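Local atomic coordinates of short chain dehydrogenase/reductase (Acinetobacter baumannii, PDB entry 4IUY), a protein that probably catalyses NAD(P)-dependent oxidation or reduction, as a Rossmann-fold member of the short-chain dehydrogenase/reductase family. Residues Asn21-Lys26 against Leu247-Ser252; Lys28-Thr33 against Glu50-Val55; Thr135-Pro140 against Ala183-Leu188; Ser165-Ser170 against Pro177-Lys182. All coordinates share one frame; numbering follows the deposited sequence.

All four contacts are largely buried, but they lie in two neighbourhoods on opposite sides of the chain's centre. Interactions 1 and 2 touch: the arm 21-26, packed on helix 244-251, runs into strand 29-32, which pairs with strand 53-58. Interactions 3 and 4 share helix 176-196, and their centres are 9 Å apart. Chemistry follows place. Interaction 2, inside the sheet, is carried by backbone hydrogen bonds, whereas the other three rest on side-chain packing. Interaction 1, alone in having an exposed residue among those that touch, meets a second subunit; 3 and 4 both reach a third, and interaction 4 gathers the serine, tyrosine and lysine expected of the family's active site.

Interaction 1 of 4, residues Asn21-Lys26 against Leu247-Ser252; sequences NIFDVK and LLLLAS
Phe23 and Ser252 form the dense centre of this contact. Ser252 OG comes within 3.3 Å of Phe23 CA, while its hydroxyl donates to Leu248 O over 2.6 Å, so the serine tip is tied back to its own helix while it lies against the arm. Its OG stands between the backbone N and the carbonyl carbon, a torsion (chi1 60°) that turns it back toward Leu248 O. The phenylalanine ring presents an edge to the helix: Leu249 CA lies near the ring plane, 3.9 Å from Phe23 CE1. The same ring atom is 4.0 Å from Leu249 CD1. One ring face is covered from within the arm by Ile22 CG1. Beyond this centre the packing slackens. Val25 has its CB directed at the helix, yet CG1 stays 4.1 Å from Ser252 CB and CG2 is 4.4 Å from Leu248 CD2; Phe47 of helix 38-49 also packs on Val25. On the solvent side lie Asn21, Asp24 and Lys26, which shape the arm itself. Asn21 OD1 accepts from Phe23 N at 3.0 Å in an Asx turn, with the donor 64° out of the carbonyl plane, inside a type I turn from Asn21 to Asp24. Phe23 also stacks on Phe23 of a second subunit, and Leu249 packs on Gly245 of that subunit. The whole is an N-terminal lead-in to the first strand of a Rossmann fold, closed over the helix that precedes the last strand, at a subunit interface like the one this helix commonly forms in tetrameric short-chain dehydrogenases.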
loop_
_atom_site.group_PDB
_atom_site.type_symbol
_atom_site.label_atom_id
_atom_site.label_comp_id
_atom_site.label_asym_id
_atom_site.label_seq_id
_atom_site.Cartn_x
_atom_site.Cartn_y
_atom_site.Cartn_z
ATOM N N ASN D 21 9.812 -3.123 -33.145
ATOM C CA ASN D 21 9.148 -3.864 -32.067
ATOM C C ASN D 21 9.800 -3.630 -30.706
ATOM O O ASN D 21 10.899 -4.154 -30.429
ATOM C CB ASN D 21 9.072 -5.365 -32.368
ATOM C CG ASN D 21 8.391 -6.153 -31.244
ATOM O OD1 ASN D 21 7.642 -5.586 -30.433
ATOM N ND2 ASN D 21 8.621 -7.467 -31.213
ATOM N N ILE D 22 9.115 -2.857 -29.860
ATOM C CA ILE D 22 9.665 -2.463 -28.565
ATOM C C ILE D 22 9.655 -3.598 -27.562
ATOM O O ILE D 22 10.310 -3.498 -26.530
ATOM C CB ILE D 22 8.952 -1.234 -27.951
ATOM C CG1 ILE D 22 7.492 -1.545 -27.624
ATOM C CG2 ILE D 22 9.039 -0.051 -28.878
ATOM C CD1 ILE D 22 6.732 -0.330 -27.075
ATOM N N PHE D 23 8.930 -4.675 -27.877
ATOM C CA PHE D 23 8.884 -5.848 -27.003
ATOM C C PHE D 23 9.839 -6.925 -27.467
ATOM O O PHE D 23 9.727 -8.080 -27.070
ATOM C CB PHE D 23 7.483 -6.419 -26.922
ATOM C CG PHE D 23 6.489 -5.476 -26.326
ATOM C CD1 PHE D 23 6.461 -5.261 -24.955
ATOM C CD2 PHE D 23 5.596 -4.783 -27.139
ATOM C CE1 PHE D 23 5.557 -4.391 -24.398
ATOM C CE2 PHE D 23 4.681 -3.899 -26.591
ATOM C CZ PHE D 23 4.647 -3.707 -25.218
ATOM N N ASP D 24 10.766 -6.548 -28.332
ATOM C CA ASP D 24 11.697 -7.511 -28.909
ATOM C C ASP D 24 12.596 -8.224 -27.894
ATOM O O ASP D 24 13.275 -7.580 -27.086
ATOM C CB ASP D 24 12.561 -6.813 -29.964
ATOM C CG ASP D 24 13.567 -7.742 -30.594
ATOM O OD1 ASP D 24 13.135 -8.739 -31.206
ATOM O OD2 ASP D 24 14.777 -7.458 -30.519
ATOM N N VAL D 25 12.612 -9.556 -27.960
ATOM C CA VAL D 25 13.516 -10.349 -27.129
ATOM C C VAL D 25 14.315 -11.315 -28.000
ATOM O O VAL D 25 15.000 -12.214 -27.491
ATOM C CB VAL D 25 12.770 -11.123 -26.006
ATOM C CG1 VAL D 25 12.064 -10.117 -25.060
ATOM C CG2 VAL D 25 11.778 -12.110 -26.570
ATOM N N LYS D 26 14.265 -11.110 -29.312
ATOM C CA LYS D 26 15.017 -11.991 -30.208
ATOM C C LYS D 26 16.511 -12.029 -29.867
ATOM O O LYS D 26 17.123 -10.998 -29.655
ATOM C CB LYS D 26 14.839 -11.594 -31.670
ATOM C CG LYS D 26 15.360 -12.666 -32.602
ATOM C CD LYS D 26 15.007 -12.412 -34.053
ATOM C CE LYS D 26 15.467 -13.572 -34.932
ATOM N NZ LYS D 26 16.962 -13.663 -35.001
ATOM N N LEU D 247 5.213 -10.175 -18.956
ATOM C CA LEU D 247 6.530 -10.836 -19.066
ATOM C C LEU D 247 7.380 -10.214 -20.151
ATOM O O LEU D 247 8.567 -9.971 -19.951
ATOM C CB LEU D 247 6.387 -12.336 -19.336
ATOM C CG LEU D 247 6.041 -13.213 -18.132
ATOM C CD1 LEU D 247 5.525 -14.570 -18.625
ATOM C CD2 LEU D 247 7.255 -13.387 -17.230
ATOM N N LEU D 248 6.764 -9.980 -21.306
ATOM C CA LEU D 248 7.463 -9.400 -22.433
ATOM C C LEU D 248 7.804 -7.939 -22.167
ATOM O O LEU D 248 8.912 -7.486 -22.510
ATOM C CB LEU D 248 6.659 -9.563 -23.726
ATOM C CG LEU D 248 6.578 -10.979 -24.311
ATOM C CD1 LEU D 248 5.800 -11.001 -25.593
ATOM C CD2 LEU D 248 7.962 -11.582 -24.532
ATOM N N LEU D 249 6.887 -7.222 -21.520
ATOM C CA LEU D 249 7.129 -5.835 -21.120
ATOM C C LEU D 249 8.383 -5.707 -20.259
ATOM O O LEU D 249 9.226 -4.861 -20.513
ATOM C CB LEU D 249 5.930 -5.281 -20.332
ATOM C CG LEU D 249 6.066 -3.883 -19.721
ATOM C CD1 LEU D 249 6.123 -2.803 -20.822
ATOM C CD2 LEU D 249 4.952 -3.617 -18.741
ATOM N N LEU D 250 8.469 -6.524 -19.207
ATOM C CA LEU D 250 9.529 -6.416 -18.208
ATOM C C LEU D 250 10.852 -7.044 -18.653
ATOM O O LEU D 250 11.867 -6.910 -17.962
ATOM C CB LEU D 250 9.069 -7.018 -16.884
ATOM C CG LEU D 250 7.839 -6.326 -16.286
ATOM C CD1 LEU D 250 7.421 -7.028 -14.998
ATOM C CD2 LEU D 250 8.104 -4.825 -16.046
ATOM N N ALA D 251 10.833 -7.765 -19.778
ATOM C CA ALA D 251 12.043 -8.369 -20.305
ATOM C C ALA D 251 12.613 -7.603 -21.497
ATOM O O ALA D 251 13.676 -7.948 -22.017
ATOM C CB ALA D 251 11.812 -9.807 -20.684
ATOM N N SER D 252 11.904 -6.586 -21.960
ATOM C CA SER D 252 12.334 -5.920 -23.179
ATOM C C SER D 252 12.625 -4.432 -22.964
ATOM O O SER D 252 12.549 -3.906 -21.847
ATOM C CB SER D 252 11.298 -6.120 -24.291
ATOM O OG SER D 252 10.019 -5.592 -23.927
#

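Interaction 2 of 4, residues Lys28-Thr33 against Glu50-Val55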
loop_
_atom_site.group_PDB
_atom_site.type_symbol
_atom_site.label_atom_id
_atom_site.label_comp_id
_atom_site.label_asym_id
_atom_site.label_seq_id
_atom_site.Cartn_x
_atom_site.Cartn_y
_atom_site.Cartn_z
ATOM N N LYS D 28 18.066 -12.757 -27.236
ATOM C CA LYS D 28 18.399 -12.588 -25.824
ATOM C C LYS D 28 18.541 -13.972 -25.203
ATOM O O LYS D 28 18.088 -14.976 -25.773
ATOM C CB LYS D 28 17.312 -11.791 -25.089
ATOM C CG LYS D 28 17.209 -10.322 -25.486
ATOM C CD LYS D 28 16.113 -9.601 -24.674
ATOM C CE LYS D 28 15.885 -8.148 -25.108
ATOM N NZ LYS D 28 17.075 -7.249 -24.886
ATOM N N TYR D 29 19.207 -14.034 -24.060
ATOM C CA TYR D 29 19.210 -15.253 -23.281
ATOM C C TYR D 29 18.368 -15.049 -22.031
ATOM O O TYR D 29 18.608 -14.124 -21.235
ATOM C CB TYR D 29 20.641 -15.708 -22.956
ATOM C CG TYR D 29 21.341 -16.436 -24.103
ATOM C CD1 TYR D 29 21.399 -17.829 -24.129
ATOM C CD2 TYR D 29 21.972 -15.743 -25.131
ATOM C CE1 TYR D 29 22.039 -18.513 -25.153
ATOM C CE2 TYR D 29 22.637 -16.425 -26.169
ATOM C CZ TYR D 29 22.660 -17.817 -26.174
ATOM O OH TYR D 29 23.294 -18.533 -27.193
ATOM N N ILE D 30 17.348 -15.888 -21.894
ATOM C CA ILE D 30 16.444 -15.842 -20.761
ATOM C C ILE D 30 16.729 -16.984 -19.777
ATOM O O ILE D 30 16.649 -18.157 -20.140
ATOM C CB ILE D 30 14.985 -15.979 -21.218
ATOM C CG1 ILE D 30 14.709 -15.109 -22.451
ATOM C CG2 ILE D 30 14.043 -15.622 -20.050
ATOM C CD1 ILE D 30 14.876 -13.608 -22.222
ATOM N N LEU D 31 17.071 -16.647 -18.536
ATOM C CA LEU D 31 17.288 -17.668 -17.513
ATOM C C LEU D 31 16.015 -17.847 -16.690
ATOM O O LEU D 31 15.503 -16.896 -16.117
ATOM C CB LEU D 31 18.465 -17.319 -16.604
ATOM C CG LEU D 31 18.751 -18.239 -15.405
ATOM C CD1 LEU D 31 18.824 -19.706 -15.824
ATOM C CD2 LEU D 31 20.076 -17.848 -14.759
ATOM N N ILE D 32 15.494 -19.064 -16.672
ATOM C CA ILE D 32 14.239 -19.373 -16.008
ATOM C C ILE D 32 14.455 -20.430 -14.950
ATOM O O ILE D 32 14.802 -21.561 -15.282
ATOM C CB ILE D 32 13.199 -19.891 -17.018
ATOM C CG1 ILE D 32 13.044 -18.876 -18.151
ATOM C CG2 ILE D 32 11.841 -20.166 -16.337
ATOM C CD1 ILE D 32 12.274 -19.405 -19.336
ATOM N N THR D 33 14.282 -20.056 -13.679
ATOM C CA THR D 33 14.335 -21.038 -12.599
ATOM C C THR D 33 12.951 -21.655 -12.399
ATOM O O THR D 33 11.933 -21.074 -12.775
ATOM C CB THR D 33 14.785 -20.390 -11.284
ATOM O OG1 THR D 33 13.766 -19.474 -10.842
ATOM C CG2 THR D 33 16.115 -19.634 -11.470
ATOM N N GLU D 50 9.152 -16.196 -29.181
ATOM C CA GLU D 50 9.524 -14.825 -29.527
ATOM C C GLU D 50 10.993 -14.712 -29.998
ATOM O O GLU D 50 11.542 -13.611 -30.070
ATOM C CB GLU D 50 9.253 -13.864 -28.355
ATOM C CG GLU D 50 7.769 -13.716 -28.032
ATOM C CD GLU D 50 6.992 -13.234 -29.241
ATOM O OE1 GLU D 50 7.447 -12.259 -29.874
ATOM O OE2 GLU D 50 5.967 -13.865 -29.597
ATOM N N GLY D 51 11.626 -15.857 -30.281
ATOM C CA GLY D 51 12.966 -15.884 -30.859
ATOM C C GLY D 51 14.108 -15.718 -29.867
ATOM O O GLY D 51 15.230 -15.459 -30.258
ATOM N N ALA D 52 13.825 -15.861 -28.578
ATOM C CA ALA D 52 14.852 -15.732 -27.544
ATOM C C ALA D 52 15.456 -17.093 -27.201
ATOM O O ALA D 52 14.774 -18.126 -27.257
ATOM C CB ALA D 52 14.264 -15.076 -26.270
ATOM N N ASN D 53 16.728 -17.079 -26.820
ATOM C CA ASN D 53 17.396 -18.281 -26.354
ATOM C C ASN D 53 17.056 -18.609 -24.897
ATOM O O ASN D 53 16.824 -17.727 -24.093
ATOM C CB ASN D 53 18.912 -18.151 -26.549
ATOM C CG ASN D 53 19.280 -17.876 -27.993
ATOM O OD1 ASN D 53 19.032 -18.701 -28.877
ATOM N ND2 ASN D 53 19.860 -16.713 -28.245
ATOM N N ILE D 54 17.075 -19.887 -24.555
ATOM C CA ILE D 54 16.482 -20.352 -23.309
ATOM C C ILE D 54 17.490 -21.063 -22.402
ATOM O O ILE D 54 18.175 -21.985 -22.830
ATOM C CB ILE D 54 15.306 -21.337 -23.628
ATOM C CG1 ILE D 54 14.221 -20.618 -24.421
ATOM C CG2 ILE D 54 14.710 -21.905 -22.371
ATOM C CD1 ILE D 54 13.687 -19.391 -23.689
ATOM N N VAL D 55 17.599 -20.611 -21.157
ATOM C CA VAL D 55 18.312 -21.378 -20.131
ATOM C C VAL D 55 17.334 -21.809 -19.034
ATOM O O VAL D 55 16.759 -20.979 -18.322
ATOM C CB VAL D 55 19.464 -20.592 -19.486
ATOM C CG1 VAL D 55 20.196 -21.499 -18.478
ATOM C CG2 VAL D 55 20.427 -20.094 -20.548
#
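Tyr29 and Asn53 both set CG anti to their own carbonyl carbon, with chi1 -80° and -57°, and this swings the tyrosine ring over the asparagine on the neighbouring strand. Asn53 CB then sits above the ring face, 3.5 Å from the centroid of the Tyr29 ring and 17° off its normal, a CH-pi contact. The amide is fixed from the loop before strand 79-83: its OD1 accepts from Gln78 N. Farther along the same sheet face, Leu31 CD1 meets Val55 CG1 at 3.5 Å. Ile30 and Ile54 project to the other face, where both touch Phe47 of helix 38-49, and Ile30 CG1 lies 3.8 Å from Ala52 CB. Beneath the side chains runs a parallel ladder in which strand 29-32 and strand 53-55 alternate as donors. Asn53 N donates to Lys28 O at 2.7 Å, and Ile30 N returns a bond to Asn53 O at 2.9 Å. Val55 N to Ile30 O and Ile32 N to Val55 O follow, each 2.8 Å long. Gly51, at positive phi, closes the preceding helix with a Schellman motif and so turns the chain into the second strand. This is the opening beta-alpha-beta unit of the Rossmann fold, whose loop after the first strand is the glycine-rich dinucleotide-binding turn in short-chain dehydrogenases.

Interaction 3 of 4, residues Thr135-Pro140 against Ala183-Leu188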
loop_
_atom_site.group_PDB
_atom_site.type_symbol
_atom_site.label_atom_id
_atom_site.label_comp_id
_atom_site.label_asym_id
_atom_site.label_seq_id
_atom_site.Cartn_x
_atom_site.Cartn_y
_atom_site.Cartn_z
ATOM N N THR D 135 13.148 -21.346 -0.391
ATOM C CA THR D 135 12.798 -21.498 -1.791
ATOM C C THR D 135 12.136 -20.238 -2.375
ATOM O O THR D 135 12.467 -19.820 -3.483
ATOM C CB THR D 135 11.845 -22.685 -2.004
ATOM O OG1 THR D 135 12.534 -23.910 -1.728
ATOM C CG2 THR D 135 11.319 -22.707 -3.452
ATOM N N ASN D 136 11.215 -19.627 -1.629
ATOM C CA ASN D 136 10.442 -18.509 -2.177
ATOM C C ASN D 136 11.122 -17.164 -2.105
ATOM O O ASN D 136 10.824 -16.278 -2.915
ATOM C CB ASN D 136 9.058 -18.405 -1.517
ATOM C CG ASN D 136 8.144 -19.574 -1.856
ATOM O OD1 ASN D 136 8.308 -20.219 -2.872
ATOM N ND2 ASN D 136 7.180 -19.848 -0.997
ATOM N N LEU D 137 12.054 -17.015 -1.164
ATOM C CA LEU D 137 12.653 -15.702 -0.896
ATOM C C LEU D 137 14.191 -15.751 -0.918
ATOM O O LEU D 137 14.841 -14.974 -1.618
ATOM C CB LEU D 137 12.161 -15.143 0.433
ATOM C CG LEU D 137 12.793 -13.844 0.941
ATOM C CD1 LEU D 137 12.608 -12.665 -0.047
ATOM C CD2 LEU D 137 12.233 -13.486 2.304
ATOM N N LYS D 138 14.780 -16.670 -0.167
ATOM C CA LYS D 138 16.243 -16.714 -0.134
ATOM C C LYS D 138 16.869 -17.101 -1.471
ATOM O O LYS D 138 17.852 -16.497 -1.885
ATOM C CB LYS D 138 16.752 -17.632 0.955
ATOM C CG LYS D 138 18.254 -17.562 1.141
ATOM C CD LYS D 138 18.661 -18.450 2.290
ATOM C CE LYS D 138 20.183 -18.546 2.398
ATOM N NZ LYS D 138 20.587 -19.581 3.411
ATOM N N ALA D 139 16.328 -18.117 -2.132
ATOM C CA ALA D 139 16.885 -18.546 -3.413
ATOM C C ALA D 139 16.847 -17.487 -4.521
ATOM O O ALA D 139 17.866 -17.259 -5.174
ATOM C CB ALA D 139 16.276 -19.863 -3.875
ATOM N N PRO D 140 15.678 -16.842 -4.742
ATOM C CA PRO D 140 15.640 -15.787 -5.760
ATOM C C PRO D 140 16.658 -14.691 -5.471
ATOM O O PRO D 140 17.235 -14.138 -6.418
ATOM C CB PRO D 140 14.211 -15.237 -5.641
ATOM C CG PRO D 140 13.436 -16.329 -5.025
ATOM C CD PRO D 140 14.345 -17.072 -4.141
ATOM N N ALA D 183 5.592 -11.464 0.418
ATOM C CA ALA D 183 5.712 -10.054 0.808
ATOM C C ALA D 183 7.195 -9.688 0.942
ATOM O O ALA D 183 7.604 -8.574 0.606
ATOM C CB ALA D 183 5.001 -9.778 2.125
ATOM N N GLY D 184 7.989 -10.608 1.478
ATOM C CA GLY D 184 9.418 -10.369 1.569
ATOM C C GLY D 184 10.037 -10.150 0.195
ATOM O O GLY D 184 10.858 -9.258 0.015
ATOM N N LEU D 185 9.677 -11.009 -0.757
ATOM C CA LEU D 185 10.210 -10.923 -2.103
ATOM C C LEU D 185 9.733 -9.648 -2.798
ATOM O O LEU D 185 10.519 -8.972 -3.483
ATOM C CB LEU D 185 9.833 -12.158 -2.914
ATOM C CG LEU D 185 10.368 -12.233 -4.343
ATOM C CD1 LEU D 185 11.875 -12.135 -4.384
ATOM C CD2 LEU D 185 9.852 -13.475 -5.091
ATOM N N ARG D 186 8.474 -9.285 -2.561
ATOM C CA ARG D 186 7.921 -8.060 -3.143
ATOM C C ARG D 186 8.726 -6.835 -2.720
ATOM O O ARG D 186 9.101 -6.010 -3.550
ATOM C CB ARG D 186 6.451 -7.859 -2.759
ATOM C CG ARG D 186 5.830 -6.623 -3.404
ATOM C CD ARG D 186 4.417 -6.354 -2.868
ATOM N NE ARG D 186 3.702 -5.480 -3.790
ATOM C CZ ARG D 186 3.771 -4.152 -3.777
ATOM N NH1 ARG D 186 4.520 -3.521 -2.867
ATOM N NH2 ARG D 186 3.092 -3.452 -4.681
ATOM N N HIS D 187 9.011 -6.709 -1.435
ATOM C CA HIS D 187 9.747 -5.530 -1.011
ATOM C C HIS D 187 11.218 -5.577 -1.452
ATOM O O HIS D 187 11.822 -4.528 -1.728
ATOM C CB HIS D 187 9.649 -5.325 0.499
ATOM C CG HIS D 187 10.081 -3.969 0.954
ATOM N ND1 HIS D 187 9.811 -2.827 0.230
ATOM C CD2 HIS D 187 10.709 -3.561 2.083
ATOM C CE1 HIS D 187 10.283 -1.773 0.879
ATOM N NE2 HIS D 187 10.818 -2.189 2.015
ATOM N N LEU D 188 11.775 -6.787 -1.520
ATOM C CA LEU D 188 13.150 -6.986 -1.971
ATOM C C LEU D 188 13.278 -6.561 -3.429
ATOM O O LEU D 188 14.283 -5.985 -3.828
ATOM C CB LEU D 188 13.587 -8.445 -1.795
ATOM C CG LEU D 188 15.066 -8.746 -2.121
ATOM C CD1 LEU D 188 15.966 -7.882 -1.254
ATOM C CD2 LEU D 188 15.412 -10.207 -1.936
#
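Leu137 reaches from helix 126-153 to the backbone of helix 176-196, and its side chain carries most of the contact. CB and CG serve as a stalk: with CG anti to the backbone N (chi1 174°), they carry the branch across without a close neighbour on the other segment. At the tip the methyls divide. CD1 rests on peptide atoms, 3.4 Å from Leu185 N and 3.6 Å from Gly184 C. The same methyl touches Leu185 CB at 4.0 Å and Leu188 CD2 at 4.2 Å, so it is seated among Gly184, Leu185 and Leu188, which lie within about one turn of helix 176-196. Leu137 CD2 faces Gly184 CA more loosely, at 4.3 Å, on the side where the glycine has only hydrogen to offer. Leu185 answers from its own helix: its CD1 rests 4.1 Å from Pro140 CB, and its CD2 is 3.7 Å from Asn136 O. The axes of the segments 135-140 and 183-188 approach to 9.1 Å, 31° from parallel. Helix 126-153 is irregular here, with a pi-type turn at 135-138 and a kink at Pro140, whose N has no bond to the turn before. Asn136 sends its amide elsewhere, ND2 bonding to Val115 O and to Ser181 OG. Trp129 of a third subunit also packs on Leu137. This paired-helix core, with a distorted turn at an asparagine, is consistent with the two long helices that build the four-helix bundle at one dimer interface of short-chain dehydrogenases, beside the active site.

Interaction 4 of 4, residues Ser165-Ser170 against Pro177-Lys182; sequences SILSQS and PYCASK
Ser165 meets both Tyr178 and Lys182 as the loop leaves strand 159-163. Its OG is at the edge of the tyrosine ring, near the ring plane and 3.7 Å from Tyr178 CE2. Its CB lies 3.9 Å from Lys182 CG, a carbon that itself stands over one face of the Tyr178 ring. The OG is steadied from its own chain: with OG anti to the backbone N (chi1 170°), it accepts from Leu167 N at 3.0 Å and 156°, an ST turn. Ile166 then contributes its carbonyl, which accepts from Gln169 N, a 3-10 bond, and from Ser170 N, one residue further, where the turn widens. Leu167 is next to touch the helix; its side chain runs roughly perpendicular to that of Tyr178, CD1 coming within 3.7 Å of Tyr178 CE2. Its CB is 4.0 Å from Cys179 SG. Ser168 lies close to the helix backbone, with CB 3.4 Å from Lys182 O, while its OG hydrogen-bonds to Glu262. Ser170 meets a third subunit: its carbonyl O hydrogen-bonds with His187 NE2 there. The Ser165, Tyr178 and Lys182 trio, with the lysine four residues after the tyrosine, matches the catalytic Ser-Tyr-Lys signature of the family, and Lys182 NZ also bonds to Thr164 O. The loop thus sits between the end of strand 159-163 and the first turns of helix 176-196, with strand 262-265 touching it through Glu262 and helix 126-153 reaching Tyr178 through Asn136.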
loop_
_atom_site.group_PDB
_atom_site.type_symbol
_atom_site.label_atom_id
_atom_site.label_comp_id
_atom_site.label_asym_id
_atom_site.label_seq_id
_atom_site.Cartn_x
_atom_site.Cartn_y
_atom_site.Cartn_z
ATOM N N SER D 165 3.190 -13.197 -6.239
ATOM C CA SER D 165 1.849 -13.722 -5.997
ATOM C C SER D 165 1.025 -12.563 -5.448
ATOM O O SER D 165 1.562 -11.669 -4.784
ATOM C CB SER D 165 1.890 -14.817 -4.928
ATOM O OG SER D 165 0.584 -15.194 -4.506
ATOM N N ILE D 166 -0.275 -12.572 -5.687
ATOM C CA ILE D 166 -1.122 -11.561 -5.063
ATOM C C ILE D 166 -1.125 -11.745 -3.558
ATOM O O ILE D 166 -1.493 -10.852 -2.812
ATOM C CB ILE D 166 -2.549 -11.544 -5.615
ATOM C CG1 ILE D 166 -3.233 -12.891 -5.427
ATOM C CG2 ILE D 166 -2.555 -11.130 -7.079
ATOM C CD1 ILE D 166 -4.754 -12.835 -5.800
ATOM N N LEU D 167 -0.685 -12.917 -3.117
ATOM C CA LEU D 167 -0.527 -13.189 -1.693
ATOM C C LEU D 167 0.634 -12.431 -1.057
ATOM O O LEU D 167 0.875 -12.535 0.132
ATOM C CB LEU D 167 -0.378 -14.686 -1.447
ATOM C CG LEU D 167 -1.700 -15.417 -1.724
ATOM C CD1 LEU D 167 -1.556 -16.875 -1.431
ATOM C CD2 LEU D 167 -2.873 -14.809 -0.907
ATOM N N SER D 168 1.366 -11.676 -1.855
ATOM C CA SER D 168 2.396 -10.824 -1.302
ATOM C C SER D 168 1.716 -9.642 -0.580
ATOM O O SER D 168 2.317 -9.031 0.283
ATOM C CB SER D 168 3.344 -10.350 -2.401
ATOM O OG SER D 168 2.690 -9.455 -3.281
ATOM N N GLN D 169 0.451 -9.351 -0.919
ATOM C CA GLN D 169 -0.293 -8.284 -0.233
ATOM C C GLN D 169 -1.658 -8.725 0.285
ATOM O O GLN D 169 -2.164 -8.157 1.220
ATOM C CB GLN D 169 -0.485 -7.060 -1.137
ATOM C CG GLN D 169 0.798 -6.420 -1.663
ATOM C CD GLN D 169 0.526 -5.143 -2.447
ATOM O OE1 GLN D 169 -0.029 -5.173 -3.550
ATOM N NE2 GLN D 169 0.904 -4.015 -1.872
ATOM N N SER D 170 -2.265 -9.711 -0.356
ATOM C CA SER D 170 -3.523 -10.262 0.120
ATOM C C SER D 170 -3.249 -11.457 1.050
ATOM O O SER D 170 -2.135 -11.995 1.102
ATOM C CB SER D 170 -4.364 -10.732 -1.064
ATOM O OG SER D 170 -4.516 -9.686 -1.998
ATOM N N PRO D 177 3.529 -19.178 5.830
ATOM C CA PRO D 177 4.928 -18.974 5.411
ATOM C C PRO D 177 5.041 -18.470 3.970
ATOM O O PRO D 177 5.888 -17.617 3.688
ATOM C CB PRO D 177 5.555 -20.380 5.540
ATOM C CG PRO D 177 4.641 -21.124 6.501
ATOM C CD PRO D 177 3.267 -20.590 6.183
ATOM N N TYR D 178 4.158 -18.945 3.096
ATOM C CA TYR D 178 4.122 -18.495 1.703
ATOM C C TYR D 178 3.837 -16.978 1.622
ATOM O O TYR D 178 4.529 -16.259 0.905
ATOM C CB TYR D 178 3.070 -19.298 0.949
ATOM C CG TYR D 178 2.951 -19.026 -0.525
ATOM C CD1 TYR D 178 3.692 -19.768 -1.447
ATOM C CD2 TYR D 178 2.054 -18.064 -1.012
ATOM C CE1 TYR D 178 3.567 -19.556 -2.788
ATOM C CE2 TYR D 178 1.924 -17.847 -2.363
ATOM C CZ TYR D 178 2.681 -18.611 -3.249
ATOM O OH TYR D 178 2.567 -18.424 -4.604
ATOM N N CYS D 179 2.812 -16.513 2.339
ATOM C CA CYS D 179 2.489 -15.075 2.401
ATOM C C CYS D 179 3.658 -14.249 2.916
ATOM O O CYS D 179 3.963 -13.196 2.358
ATOM C CB CYS D 179 1.260 -14.809 3.288
ATOM S SG CYS D 179 -0.285 -15.367 2.507
ATOM N N ALA D 180 4.299 -14.710 3.989
ATOM C CA ALA D 180 5.432 -13.959 4.530
ATOM C C ALA D 180 6.566 -13.852 3.486
ATOM O O ALA D 180 7.148 -12.779 3.287
ATOM C CB ALA D 180 5.929 -14.586 5.831
ATOM N N SER D 181 6.865 -14.970 2.818
ATOM C CA SER D 181 7.973 -15.021 1.879
ATOM C C SER D 181 7.693 -14.158 0.647
ATOM O O SER D 181 8.582 -13.430 0.173
ATOM C CB SER D 181 8.302 -16.479 1.511
ATOM O OG SER D 181 7.248 -17.085 0.773
ATOM N N LYS D 182 6.459 -14.214 0.150
ATOM C CA LYS D 182 6.074 -13.406 -1.011
ATOM C C LYS D 182 6.097 -11.890 -0.738
ATOM O O LYS D 182 6.564 -11.115 -1.577
ATOM C CB LYS D 182 4.694 -13.821 -1.531
ATOM C CG LYS D 182 4.670 -15.208 -2.167
ATOM C CD LYS D 182 5.703 -15.389 -3.257
ATOM C CE LYS D 182 5.503 -16.707 -3.994
ATOM N NZ LYS D 182 6.346 -16.826 -5.256
#